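UV damage endonuclease (PDB 3TC3) probably acts as a metal-dependent endonuclease in DNA repair, recognising UV-induced and other lesions by flipping dinucleotides and cutting the damaged strand. Local coordinates at residues A[120-125]-A[144-149]; A[126-131]-A[138-143]; A[159-164]-A[190-195]; A[176-181]-A[211-216]. All blocks are in the same frame, centred on the assembly; numbering follows the deposited sequence. Where two conformers were deposited one is given.

Contact 1 of 4, residues A[120-125]-A[144-149]; sequences MHPGQY and KYHADL
In this TIM barrel the third strand, 117-120, runs out at its C-terminal end into a loop that leads to helix 133-153, and the contact packs the strand end, Met120, and Pro122 of the loop after it against His146 and Leu149 of the helix. Pro122 lies over one face of the His146 imidazole, with CB 4.0 Å from the centroid of the His146 ring and 29° off the ring normal, a CH-pi contact. Met120 meets the same ring with two carbons: its CB sits at the edge, in plane, while its terminal methyl CE comes in obliquely, 3.4 Å from His146 CD2. With the thioether bent (chi3 75°), the methyl touches both His146 and Leu149 CD2, at 3.7 Å from the latter, the side chains of Met120 and Leu149 crossing at about a right angle. Met120 SD lies obliquely to the imidazole, 4.7 Å from the His146 centroid. Both ring nitrogens have partners beyond the pair of segments: ND1 is bonded to Glu142 O one turn back in the helix, and NE2 to Ser81 OG. With no hydrogen bond joining 120-125 to 144-149, cohesion across the interface is apolar and aromatic. Bonds at both ring nitrogens would fix the rotation of the imidazole, leaving a flat polar group buried yet satisfied.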
loop_
_atom_site.group_PDB
_atom_site.type_symbol
_atom_site.label_atom_id
_atom_site.label_comp_id
_atom_site.label_asym_id
_atom_site.label_seq_id
_atom_site.Cartn_x
_atom_site.Cartn_y
_atom_site.Cartn_z
ATOM N N MET A 120 2.330 1.806 1.936
ATOM C CA MET A 120 2.147 2.798 0.885
ATOM C C MET A 120 2.146 2.023 -0.403
ATOM O O MET A 120 2.839 1.017 -0.533
ATOM C CB MET A 120 3.259 3.851 0.820
ATOM C CG MET A 120 3.346 4.707 2.152
ATOM S SD MET A 120 4.592 6.055 1.939
ATOM C CE MET A 120 3.637 7.180 0.886
ATOM N N HIS A 121 1.469 2.594 -1.431
ATOM C CA HIS A 121 1.444 1.951 -2.787
ATOM C C HIS A 121 1.670 3.074 -3.785
ATOM O O HIS A 121 0.780 3.859 -4.086
ATOM C CB HIS A 121 0.040 1.338 -2.987
ATOM C CG HIS A 121 -0.230 0.720 -4.363
ATOM N ND1 HIS A 121 -0.541 1.436 -5.443
ATOM C CD2 HIS A 121 -0.369 -0.622 -4.730
ATOM C CE1 HIS A 121 -0.821 0.609 -6.487
ATOM N NE2 HIS A 121 -0.738 -0.652 -6.045
ATOM N N PRO A 122 2.830 3.109 -4.372
ATOM C CA PRO A 122 3.122 4.161 -5.370
ATOM C C PRO A 122 2.264 4.100 -6.623
ATOM O O PRO A 122 2.236 5.086 -7.367
ATOM C CB PRO A 122 4.616 3.949 -5.764
ATOM C CG PRO A 122 5.039 2.962 -4.952
ATOM C CD PRO A 122 4.002 2.288 -4.062
ATOM N N GLY A 123 1.709 2.937 -6.931
ATOM C CA GLY A 123 0.807 2.778 -8.136
ATOM C C GLY A 123 1.508 2.605 -9.473
ATOM O O GLY A 123 2.688 2.320 -9.521
ATOM N N GLN A 124 0.720 2.697 -10.554
ATOM C CA GLN A 124 1.062 2.181 -11.856
ATOM C C GLN A 124 2.251 2.813 -12.477
ATOM O O GLN A 124 2.871 2.150 -13.307
ATOM C CB GLN A 124 -0.187 2.373 -12.800
ATOM C CG GLN A 124 0.179 2.700 -14.248
ATOM C CD GLN A 124 -0.990 2.557 -15.148
ATOM O OE1 GLN A 124 -1.829 3.452 -15.201
ATOM N NE2 GLN A 124 -1.084 1.426 -15.825
ATOM N N TYR A 125 2.658 4.034 -12.109
ATOM C CA TYR A 125 3.852 4.484 -12.801
ATOM C C TYR A 125 5.185 3.955 -12.260
ATOM O O TYR A 125 6.189 4.146 -12.965
ATOM C CB TYR A 125 3.918 5.942 -13.182
ATOM C CG TYR A 125 2.657 6.341 -14.008
ATOM C CD1 TYR A 125 2.422 5.853 -15.353
ATOM C CD2 TYR A 125 1.655 7.120 -13.406
ATOM C CE1 TYR A 125 1.273 6.187 -16.045
ATOM C CE2 TYR A 125 0.513 7.476 -14.114
ATOM C CZ TYR A 125 0.310 7.012 -15.403
ATOM O OH TYR A 125 -0.857 7.432 -16.032
ATOM N N LYS A 144 12.352 5.878 -3.904
ATOM C CA LYS A 144 13.229 6.578 -2.948
ATOM C C LYS A 144 12.442 7.632 -2.155
ATOM O O LYS A 144 12.578 7.730 -0.936
ATOM C CB LYS A 144 14.327 7.276 -3.752
ATOM C CG LYS A 144 15.131 8.132 -2.827
ATOM C CD LYS A 144 16.254 8.843 -3.574
ATOM C CE LYS A 144 17.188 9.560 -2.542
ATOM N NZ LYS A 144 16.468 10.646 -1.856
ATOM N N TYR A 145 11.491 8.352 -2.808
ATOM C CA TYR A 145 10.657 9.271 -2.027
ATOM C C TYR A 145 9.800 8.552 -0.975
ATOM O O TYR A 145 9.657 9.055 0.150
ATOM C CB TYR A 145 9.727 10.075 -3.022
ATOM C CG TYR A 145 8.379 10.504 -2.457
ATOM C CD1 TYR A 145 8.269 11.240 -1.270
ATOM C CD2 TYR A 145 7.177 10.119 -3.137
ATOM C CE1 TYR A 145 7.011 11.578 -0.708
ATOM C CE2 TYR A 145 5.964 10.506 -2.627
ATOM C CZ TYR A 145 5.895 11.232 -1.410
ATOM O OH TYR A 145 4.700 11.553 -0.844
ATOM N N HIS A 146 9.264 7.394 -1.342
ATOM C CA HIS A 146 8.465 6.659 -0.356
ATOM C C HIS A 146 9.283 6.213 0.843
ATOM O O HIS A 146 8.838 6.363 1.959
ATOM C CB HIS A 146 7.787 5.445 -1.040
ATOM C CG HIS A 146 6.594 5.851 -1.924
ATOM N ND1 HIS A 146 6.724 6.567 -3.107
ATOM C CD2 HIS A 146 5.223 5.714 -1.685
ATOM C CE1 HIS A 146 5.454 6.819 -3.594
ATOM N NE2 HIS A 146 4.572 6.287 -2.746
ATOM N N ALA A 147 10.501 5.694 0.557
ATOM C CA ALA A 147 11.405 5.275 1.660
ATOM C C ALA A 147 11.797 6.513 2.442
ATOM O O ALA A 147 11.844 6.460 3.696
ATOM C CB ALA A 147 12.614 4.643 1.057
ATOM N N ASP A 148 12.107 7.601 1.759
ATOM C CA ASP A 148 12.476 8.823 2.514
ATOM C C ASP A 148 11.324 9.262 3.447
ATOM O O ASP A 148 11.576 9.841 4.532
ATOM C CB ASP A 148 12.803 9.975 1.540
ATOM C CG ASP A 148 14.164 9.809 0.845
ATOM O OD1 ASP A 148 14.942 8.934 1.257
ATOM O OD2 ASP A 148 14.379 10.557 -0.115
ATOM N N LEU A 149 10.077 9.200 2.928
ATOM C CA LEU A 149 8.942 9.678 3.752
ATOM C C LEU A 149 8.840 8.834 5.033
ATOM O O LEU A 149 8.761 9.365 6.172
ATOM C CB LEU A 149 7.635 9.673 2.947
ATOM C CG LEU A 149 6.411 10.159 3.709
ATOM C CD1 LEU A 149 6.594 11.681 4.036
ATOM C CD2 LEU A 149 5.160 9.895 2.941
#

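Contact 2 of 4, residues A[126-131]-A[138-143]; sequences VVLNSV and SSIMEL
Val126 spreads its two methyls over helix 133-153 where the long loop after the third barrel strand doubles back against the helix that follows it, part of a beta-alpha unit of the TIM barrel. CG1, anti to the backbone N (chi1 174°), reaches Leu143 and sits 4.0 Å from its CG, the two side chains meeting at a slant. CG2 points to the neighbouring helix position and touches Glu142 CG at 3.8 Å, here at about a right angle. Glu142 therefore offers only its aliphatic stem to the loop; a bend at chi2 (61°) leads its carboxylate away, and OE1 is hydrogen-bonded to Ser88 OG. Farther along the loop, Leu128 directs CD1 at Ile140, 4.0 Å from CG1, and lies at the margin of Leu143 as well. On the barrel side the cluster is continued by Ile161 of strand 158-162, which touches Val126, Leu128 and Leu143; Phe177 of helix 170-181 also touches Leu128. After Val126 the chain enters a type I beta turn, Val127 to Ser130, closed by Ser130 N to Val127 O. The polar tie between loop and helix is made by Ser139, whose hydroxyl is also bonded to Val135 O one turn earlier in the helix. Val127 N donates to Ser139 OG at 2.9 Å, with an almost straight N-H...O angle of 173°.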
loop_
_atom_site.group_PDB
_atom_site.type_symbol
_atom_site.label_atom_id
_atom_site.label_comp_id
_atom_site.label_asym_id
_atom_site.label_seq_id
_atom_site.Cartn_x
_atom_site.Cartn_y
_atom_site.Cartn_z
ATOM N N VAL A 126 5.155 3.249 -11.149
ATOM C CA VAL A 126 6.366 2.502 -10.786
ATOM C C VAL A 126 6.358 1.165 -11.549
ATOM O O VAL A 126 5.533 0.283 -11.298
ATOM C CB VAL A 126 6.418 2.303 -9.246
ATOM C CG1 VAL A 126 7.598 1.380 -8.815
ATOM C CG2 VAL A 126 6.575 3.685 -8.686
ATOM N N VAL A 127 7.367 1.049 -12.406
ATOM C CA VAL A 127 7.501 -0.191 -13.232
ATOM C C VAL A 127 8.953 -0.622 -13.081
ATOM O O VAL A 127 9.833 -0.291 -13.897
ATOM C CB VAL A 127 7.184 0.075 -14.737
ATOM C CG1 VAL A 127 7.173 -1.319 -15.393
ATOM C CG2 VAL A 127 5.815 0.789 -14.870
ATOM N N LEU A 128 9.205 -1.365 -11.993
ATOM C CA LEU A 128 10.611 -1.603 -11.581
ATOM C C LEU A 128 11.274 -2.497 -12.622
ATOM O O LEU A 128 12.501 -2.419 -12.766
ATOM C CB LEU A 128 10.623 -2.251 -10.168
ATOM C CG LEU A 128 12.093 -2.593 -9.755
ATOM C CD1 LEU A 128 12.948 -1.315 -9.560
ATOM C CD2 LEU A 128 11.923 -3.246 -8.400
ATOM N N ASN A 129 10.468 -3.313 -13.333
ATOM C CA ASN A 129 11.047 -4.245 -14.316
ATOM C C ASN A 129 10.863 -3.740 -15.737
ATOM O O ASN A 129 10.880 -4.508 -16.747
ATOM C CB ASN A 129 10.378 -5.610 -14.183
ATOM C CG ASN A 129 8.971 -5.615 -14.722
ATOM O OD1 ASN A 129 8.351 -4.565 -14.924
ATOM N ND2 ASN A 129 8.503 -6.824 -15.117
ATOM N N SER A 130 10.682 -2.444 -15.935
ATOM C CA SER A 130 10.594 -1.945 -17.329
ATOM C C SER A 130 11.816 -2.258 -18.174
ATOM O O SER A 130 12.931 -2.302 -17.664
ATOM C CB SER A 130 10.509 -0.384 -17.292
ATOM O OG SER A 130 10.292 0.131 -18.629
ATOM N N VAL A 131 11.600 -2.461 -19.460
ATOM C CA VAL A 131 12.755 -2.567 -20.375
ATOM C C VAL A 131 13.393 -1.215 -20.714
ATOM O O VAL A 131 14.487 -1.157 -21.295
ATOM C CB VAL A 131 12.368 -3.288 -21.705
ATOM C CG1 VAL A 131 11.791 -4.698 -21.488
ATOM C CG2 VAL A 131 11.366 -2.498 -22.511
ATOM N N SER A 138 13.079 6.530 -13.202
ATOM C CA SER A 138 12.084 7.376 -12.563
ATOM C C SER A 138 11.300 6.549 -11.520
ATOM O O SER A 138 10.869 7.105 -10.483
ATOM C CB SER A 138 11.142 8.011 -13.607
ATOM O OG SER A 138 10.480 7.014 -14.329
ATOM N N SER A 139 11.140 5.249 -11.806
ATOM C CA SER A 139 10.437 4.393 -10.837
ATOM C C SER A 139 11.228 4.315 -9.511
ATOM O O SER A 139 10.636 4.370 -8.436
ATOM C CB SER A 139 10.291 2.968 -11.403
ATOM O OG SER A 139 9.439 3.060 -12.561
ATOM N N ILE A 140 12.569 4.164 -9.601
ATOM C CA ILE A 140 13.412 4.138 -8.389
ATOM C C ILE A 140 13.356 5.471 -7.658
ATOM O O ILE A 140 13.279 5.496 -6.479
ATOM C CB ILE A 140 14.823 3.716 -8.800
ATOM C CG1 ILE A 140 14.750 2.241 -9.199
ATOM C CG2 ILE A 140 15.766 3.878 -7.532
ATOM C CD1 ILE A 140 16.151 1.609 -9.744
ATOM N N MET A 141 13.339 6.587 -8.392
ATOM C CA MET A 141 13.134 7.926 -7.780
ATOM C C MET A 141 11.842 7.977 -6.978
ATOM O O MET A 141 11.851 8.529 -5.831
ATOM C CB MET A 141 13.236 9.101 -8.788
ATOM C CG MET A 141 14.626 9.208 -9.319
ATOM S SD MET A 141 16.002 9.506 -8.101
ATOM C CE MET A 141 16.542 7.832 -7.303
ATOM N N GLU A 142 10.753 7.420 -7.548
ATOM C CA GLU A 142 9.483 7.439 -6.797
ATOM C C GLU A 142 9.592 6.551 -5.537
ATOM O O GLU A 142 9.104 6.907 -4.465
ATOM C CB GLU A 142 8.386 7.038 -7.767
ATOM C CG GLU A 142 6.980 7.120 -7.173
ATOM C CD GLU A 142 6.488 8.474 -6.692
ATOM O OE1 GLU A 142 7.145 9.533 -6.814
ATOM O OE2 GLU A 142 5.340 8.469 -6.223
ATOM N N LEU A 143 10.214 5.382 -5.712
ATOM C CA LEU A 143 10.445 4.485 -4.542
ATOM C C LEU A 143 11.327 5.126 -3.474
ATOM O O LEU A 143 10.990 4.995 -2.260
ATOM C CB LEU A 143 11.057 3.140 -5.027
ATOM C CG LEU A 143 10.067 2.271 -5.776
ATOM C CD1 LEU A 143 10.867 1.127 -6.446
ATOM C CD2 LEU A 143 8.887 1.790 -4.943
#

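Contact 3 of 4, residues A[159-164]-A[190-195]; sequences IQIHVG and KRLVIE. With MN (manganese (II) ion), chain C.
The manganese site of this TIM barrel lies at the C-terminal ends of its strands, and here strands four and five, 158-162 and 192-195, run in parallel up to one of its ligands, Glu195. The backbones are joined by a parallel ladder: Ile159 N donates to Arg191 O, Val193 N to Ile159 O, Ile161 N to Val193 O and Glu195 N to Ile161 O, the last the most bent at 143°. Ile159, Ile161, Leu192 and Ile194 face the surrounding helices, with Ile161 CD1 3.9 Å from Leu192 CD2. On the other face, toward the barrel interior, Gln160 CB packs 3.4 Å from Val193 CG2. Glu195 is extended, its CG anti to the backbone N (chi1 177°), which carries the carboxylate out to the metal. OE2 binds manganese at 2.2 Å, and Asp220 and Glu288 are further ligands. OE1 receives Gln160 NE2 at 3.2 Å; the acceptor lies in the amide plane of Gln160, whereas the donor stands 50° out of the carboxylate plane. A metal-bound water lies 2.8 Å from Glu195 OE1 and probably donates to it. Beside Glu195, the His162 side chain points the same way and brings NE2 3.5 Å from Glu195 CD, while the backbone O of Glu195 sits at the edge of the imidazole. Gln160 NE2 is also bonded to Asp251 OD2, another residue of the metal site. The amide thus bridges two close carboxylates as a second-shell donor, which would ease their mutual repulsion and help orient Glu195 toward the metal.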
loop_
_atom_site.group_PDB
_atom_site.type_symbol
_atom_site.label_atom_id
_atom_site.label_comp_id
_atom_site.label_asym_id
_atom_site.label_seq_id
_atom_site.Cartn_x
_atom_site.Cartn_y
_atom_site.Cartn_z
ATOM N N ILE A 159 6.298 -0.810 1.359
ATOM C CA ILE A 159 6.011 -0.127 0.081
ATOM C C ILE A 159 5.649 -1.218 -0.838
ATOM O O ILE A 159 6.499 -2.071 -1.182
ATOM C CB ILE A 159 7.297 0.651 -0.450
ATOM C CG1 ILE A 159 7.719 1.697 0.578
ATOM C CG2 ILE A 159 6.944 1.256 -1.793
ATOM C CD1 ILE A 159 9.196 2.238 0.248
ATOM N N GLN A 160 4.386 -1.225 -1.279
ATOM C CA GLN A 160 3.867 -2.358 -2.087
ATOM C C GLN A 160 3.831 -1.908 -3.553
ATOM O O GLN A 160 3.281 -0.809 -3.959
ATOM C CB GLN A 160 2.463 -2.756 -1.598
ATOM C CG GLN A 160 1.430 -1.802 -1.758
ATOM C CD GLN A 160 0.184 -2.356 -1.028
ATOM O OE1 GLN A 160 0.054 -2.076 0.184
ATOM N NE2 GLN A 160 -0.623 -3.248 -1.693
ATOM N N ILE A 161 4.310 -2.831 -4.396
ATOM C CA ILE A 161 4.205 -2.604 -5.833
ATOM C C ILE A 161 3.754 -3.858 -6.611
ATOM O O ILE A 161 3.796 -4.911 -6.047
ATOM C CB ILE A 161 5.543 -2.152 -6.467
ATOM C CG1 ILE A 161 6.608 -3.223 -6.248
ATOM C CG2 ILE A 161 5.928 -0.779 -5.848
ATOM C CD1 ILE A 161 7.993 -2.894 -7.069
ATOM N N HIS A 162 3.206 -3.649 -7.825
ATOM C CA HIS A 162 3.011 -4.782 -8.732
ATOM C C HIS A 162 4.320 -5.125 -9.390
ATOM O O HIS A 162 5.347 -4.387 -9.367
ATOM C CB HIS A 162 1.983 -4.358 -9.760
ATOM C CG HIS A 162 0.617 -4.305 -9.209
ATOM N ND1 HIS A 162 -0.179 -3.239 -9.353
ATOM C CD2 HIS A 162 -0.095 -5.235 -8.454
ATOM C CE1 HIS A 162 -1.391 -3.501 -8.773
ATOM N NE2 HIS A 162 -1.333 -4.716 -8.219
ATOM N N VAL A 163 4.370 -6.310 -10.028
ATOM C CA VAL A 163 5.580 -6.731 -10.680
ATOM C C VAL A 163 5.935 -5.761 -11.826
ATOM O O VAL A 163 7.115 -5.480 -12.101
ATOM C CB VAL A 163 5.493 -8.232 -11.131
ATOM C CG1 VAL A 163 6.709 -8.545 -11.887
ATOM C CG2 VAL A 163 5.433 -9.078 -9.902
ATOM N N GLY A 164 4.882 -5.349 -12.515
ATOM C CA GLY A 164 5.099 -4.334 -13.505
ATOM C C GLY A 164 4.723 -4.779 -14.932
ATOM O O GLY A 164 3.608 -5.251 -15.242
ATOM N N LYS A 190 14.464 -3.134 1.738
ATOM C CA LYS A 190 13.999 -3.730 2.973
ATOM C C LYS A 190 12.500 -3.562 3.217
ATOM O O LYS A 190 11.903 -4.336 3.938
ATOM C CB LYS A 190 14.800 -3.239 4.176
ATOM C CG LYS A 190 16.206 -3.927 4.257
ATOM C CD LYS A 190 16.072 -5.476 4.533
ATOM C CE LYS A 190 17.419 -6.135 4.809
ATOM N NZ LYS A 190 17.989 -6.581 3.492
ATOM N N ARG A 191 11.922 -2.558 2.557
ATOM C CA ARG A 191 10.529 -2.192 2.787
ATOM C C ARG A 191 9.661 -2.759 1.670
ATOM O O ARG A 191 8.408 -2.759 1.770
ATOM C CB ARG A 191 10.355 -0.692 2.772
ATOM C CG ARG A 191 10.906 -0.036 4.015
ATOM C CD ARG A 191 10.521 1.382 3.893
ATOM N NE ARG A 191 10.740 2.060 5.195
ATOM C CZ ARG A 191 11.722 2.862 5.499
ATOM N NH1 ARG A 191 12.743 3.070 4.670
ATOM N NH2 ARG A 191 11.676 3.520 6.685
ATOM N N LEU A 192 10.259 -3.300 0.606
ATOM C CA LEU A 192 9.416 -3.564 -0.588
ATOM C C LEU A 192 8.629 -4.870 -0.435
ATOM O O LEU A 192 9.123 -5.870 0.124
ATOM C CB LEU A 192 10.335 -3.696 -1.819
ATOM C CG LEU A 192 9.615 -3.466 -3.128
ATOM C CD1 LEU A 192 9.279 -1.965 -3.324
ATOM C CD2 LEU A 192 10.515 -3.901 -4.328
ATOM N N VAL A 193 7.360 -4.808 -0.896
ATOM C CA VAL A 193 6.534 -5.999 -0.952
ATOM C C VAL A 193 5.817 -6.010 -2.320
ATOM O O VAL A 193 5.703 -4.959 -2.964
ATOM C CB VAL A 193 5.498 -6.113 0.219
ATOM C CG1 VAL A 193 6.212 -6.042 1.567
ATOM C CG2 VAL A 193 4.447 -5.002 0.058
ATOM N N ILE A 194 5.511 -7.202 -2.836
ATOM C CA ILE A 194 4.899 -7.256 -4.159
ATOM C C ILE A 194 3.497 -7.856 -4.038
ATOM O O ILE A 194 3.251 -8.710 -3.241
ATOM C CB ILE A 194 5.750 -8.085 -5.177
ATOM C CG1 ILE A 194 6.014 -9.466 -4.658
ATOM C CG2 ILE A 194 7.050 -7.342 -5.589
ATOM C CD1 ILE A 194 6.722 -10.409 -5.747
ATOM N N GLU A 195 2.612 -7.473 -4.929
ATOM C CA GLU A 195 1.241 -7.937 -4.870
ATOM C C GLU A 195 0.874 -8.534 -6.242
ATOM O O GLU A 195 1.341 -8.135 -7.334
ATOM C CB GLU A 195 0.400 -6.664 -4.698
ATOM C CG GLU A 195 -1.131 -6.829 -4.675
ATOM C CD GLU A 195 -1.873 -5.496 -4.829
ATOM O OE1 GLU A 195 -1.312 -4.434 -4.570
ATOM O OE2 GLU A 195 -3.062 -5.519 -5.182
HETATM MN MN MN C . -4.813 -4.643 -4.141
HETATM O O HOH W 1 1.816 -7.730 -10.031
HETATM O O HOH W 2 -3.511 -2.664 -4.454
#

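Contact 4 of 4, residues A[176-181]-A[211-216]; sequences RFIENF and ERTGIP
Phe177 starts the contact between two neighbouring outer helices of the TIM barrel, 170-181 and 203-213, the latter represented by its C-terminal end and the turn leading into strand 217-220. The ring of Phe177 is met at its edge, in plane, by Ile215 CD1, 3.8 Å from CE1. Ile178, next along the helix, packs on the C-terminal end of helix 203-213: its CG1 lies 4.0 Å from Thr213 CG2, and its CD1 rests against the aliphatic part of Arg212, 4.0 Å from CB. The guanidinium of Arg212 leads elsewhere, with NH1 bonded to Trp208 O and a cation-pi contact to the Trp208 ring. One turn beyond Phe177, Phe181 and Ile215 point toward each other, and Phe181, with CG anti to its own backbone N (chi1 172°), offers a ring face. Phe181 CE2 also lies 3.9 Å from Thr213 CB, which approaches obliquely. Thr213 shapes the link after the helix: Ile215 N donates to its OG1 at 3.2 Å, forming an ST turn around Gly214, and OG1 is also bonded to Ile209 O. The turn presents Ile215 to both phenylalanines, and its CD1 methyl stands over the centre of the Phe181 ring, 3.5 Å from the centroid and 8° off the normal.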
loop_
_atom_site.group_PDB
_atom_site.type_symbol
_atom_site.label_atom_id
_atom_site.label_comp_id
_atom_site.label_asym_id
_atom_site.label_seq_id
_atom_site.Cartn_x
_atom_site.Cartn_y
_atom_site.Cartn_z
ATOM N N ARG A 176 13.867 -9.721 -15.098
ATOM C CA ARG A 176 14.193 -8.262 -15.105
ATOM C C ARG A 176 13.756 -7.655 -13.744
ATOM O O ARG A 176 14.483 -6.819 -13.172
ATOM C CB ARG A 176 13.462 -7.438 -16.173
ATOM C CG ARG A 176 13.960 -7.747 -17.606
ATOM C CD ARG A 176 13.502 -6.610 -18.588
ATOM N NE ARG A 176 12.072 -6.264 -18.456
ATOM C CZ ARG A 176 11.087 -6.965 -18.992
ATOM N NH1 ARG A 176 11.356 -8.047 -19.782
ATOM N NH2 ARG A 176 9.837 -6.611 -18.775
ATOM N N PHE A 177 12.640 -8.124 -13.197
ATOM C CA PHE A 177 12.272 -7.548 -11.897
ATOM C C PHE A 177 13.335 -7.847 -10.853
ATOM O O PHE A 177 13.713 -7.005 -10.051
ATOM C CB PHE A 177 10.930 -8.127 -11.476
ATOM C CG PHE A 177 10.468 -7.601 -10.134
ATOM C CD1 PHE A 177 10.949 -8.152 -8.911
ATOM C CD2 PHE A 177 9.534 -6.562 -10.096
ATOM C CE1 PHE A 177 10.539 -7.585 -7.733
ATOM C CE2 PHE A 177 9.156 -5.985 -8.866
ATOM C CZ PHE A 177 9.626 -6.532 -7.663
ATOM N N ILE A 178 13.700 -9.127 -10.763
ATOM C CA ILE A 178 14.718 -9.567 -9.776
ATOM C C ILE A 178 16.084 -8.821 -9.982
ATOM O O ILE A 178 16.655 -8.332 -8.978
ATOM C CB ILE A 178 14.927 -11.076 -9.858
ATOM C CG1 ILE A 178 13.653 -11.771 -9.312
ATOM C CG2 ILE A 178 16.167 -11.486 -9.011
ATOM C CD1 ILE A 178 13.654 -13.299 -9.488
ATOM N N GLU A 179 16.503 -8.673 -11.254
ATOM C CA GLU A 179 17.764 -7.977 -11.532
ATOM C C GLU A 179 17.722 -6.541 -11.002
ATOM O O GLU A 179 18.656 -6.096 -10.366
ATOM C CB GLU A 179 18.107 -7.995 -13.030
ATOM C CG GLU A 179 19.606 -7.582 -13.232
ATOM C CD GLU A 179 20.102 -7.151 -14.617
ATOM O OE1 GLU A 179 19.354 -7.176 -15.611
ATOM O OE2 GLU A 179 21.299 -6.756 -14.657
ATOM N N ASN A 180 16.617 -5.837 -11.308
ATOM C CA ASN A 180 16.583 -4.425 -10.952
ATOM C C ASN A 180 16.313 -4.251 -9.454
ATOM O O ASN A 180 16.816 -3.320 -8.835
ATOM C CB ASN A 180 15.455 -3.729 -11.744
ATOM C CG ASN A 180 15.810 -3.622 -13.281
ATOM O OD1 ASN A 180 16.975 -3.913 -13.629
ATOM N ND2 ASN A 180 14.912 -3.281 -14.136
ATOM N N PHE A 181 15.536 -5.203 -8.851
ATOM C CA PHE A 181 15.367 -5.184 -7.421
ATOM C C PHE A 181 16.727 -5.226 -6.671
ATOM O O PHE A 181 16.959 -4.553 -5.668
ATOM C CB PHE A 181 14.496 -6.393 -6.956
ATOM C CG PHE A 181 14.455 -6.537 -5.489
ATOM C CD1 PHE A 181 13.634 -5.714 -4.686
ATOM C CD2 PHE A 181 15.188 -7.571 -4.899
ATOM C CE1 PHE A 181 13.638 -5.852 -3.239
ATOM C CE2 PHE A 181 15.171 -7.708 -3.530
ATOM C CZ PHE A 181 14.381 -6.892 -2.677
ATOM N N GLU A 211 10.796 -16.380 -3.583
ATOM C CA GLU A 211 11.699 -17.460 -3.236
ATOM C C GLU A 211 13.164 -17.067 -3.510
ATOM O O GLU A 211 14.052 -17.524 -2.792
ATOM C CB GLU A 211 11.328 -18.723 -4.045
ATOM C CG GLU A 211 12.201 -19.846 -3.751
ATOM C CD GLU A 211 11.651 -20.641 -2.583
ATOM O OE1 GLU A 211 10.534 -20.290 -2.100
ATOM O OE2 GLU A 211 12.325 -21.604 -2.159
ATOM N N ARG A 212 13.374 -16.224 -4.512
ATOM C CA ARG A 212 14.742 -15.818 -4.974
ATOM C C ARG A 212 15.157 -14.478 -4.400
ATOM O O ARG A 212 16.315 -14.048 -4.686
ATOM C CB ARG A 212 14.703 -15.817 -6.517
ATOM C CG ARG A 212 14.636 -17.243 -7.022
ATOM C CD ARG A 212 13.981 -17.220 -8.458
ATOM N NE ARG A 212 13.911 -18.573 -8.912
ATOM C CZ ARG A 212 13.045 -19.498 -8.540
ATOM N NH1 ARG A 212 12.027 -19.176 -7.690
ATOM N NH2 ARG A 212 13.139 -20.767 -8.982
ATOM N N THR A 213 14.321 -13.836 -3.569
ATOM C CA THR A 213 14.634 -12.451 -3.151
ATOM C C THR A 213 14.357 -12.203 -1.679
ATOM O O THR A 213 14.850 -11.158 -1.176
ATOM C CB THR A 213 13.807 -11.386 -3.891
ATOM O OG1 THR A 213 12.421 -11.729 -3.772
ATOM C CG2 THR A 213 14.215 -11.381 -5.363
ATOM N N GLY A 214 13.450 -12.975 -1.081
ATOM C CA GLY A 214 12.993 -12.672 0.276
ATOM C C GLY A 214 11.922 -11.582 0.317
ATOM O O GLY A 214 11.510 -11.158 1.448
ATOM N N ILE A 215 11.427 -11.116 -0.827
ATOM C CA ILE A 215 10.334 -10.080 -0.858
ATOM C C ILE A 215 8.998 -10.665 -0.373
ATOM O O ILE A 215 8.533 -11.575 -0.977
ATOM C CB ILE A 215 10.161 -9.539 -2.272
ATOM C CG1 ILE A 215 11.469 -8.818 -2.700
ATOM C CG2 ILE A 215 9.078 -8.469 -2.274
ATOM C CD1 ILE A 215 11.431 -8.555 -4.195
ATOM N N PRO A 216 8.397 -10.111 0.655
ATOM C CA PRO A 216 7.002 -10.608 1.010
ATOM C C PRO A 216 5.977 -10.299 -0.032
ATOM O O PRO A 216 6.073 -9.317 -0.799
ATOM C CB PRO A 216 6.708 -9.885 2.328
ATOM C CG PRO A 216 8.115 -9.345 2.800
ATOM C CD PRO A 216 8.834 -8.990 1.545
#

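The four contacts follow the barrel wall from its third strand to the start of its sixth. Contacts 1 and 2 share helix 133-153, contact 2 being nested inside the chain loop that contact 1 closes; Pro122 CG lies 4.0 Å from Leu143 CD2. Contact 3 is the inner layer: Met120 O and Gln160 N, 2.8 Å apart, probably tie it to contact 1, and Ile194 N and Pro216 O, 3.0 Å apart, probably tie it to contact 4. Contacts 2 and 4 probably join through Asn129 O and Arg176 NE, 2.7 Å apart. Contact 3 supplies the manganese ligand Glu195, whereas the Ile215 side chain of contact 4 stays about 9 Å from that of Glu195.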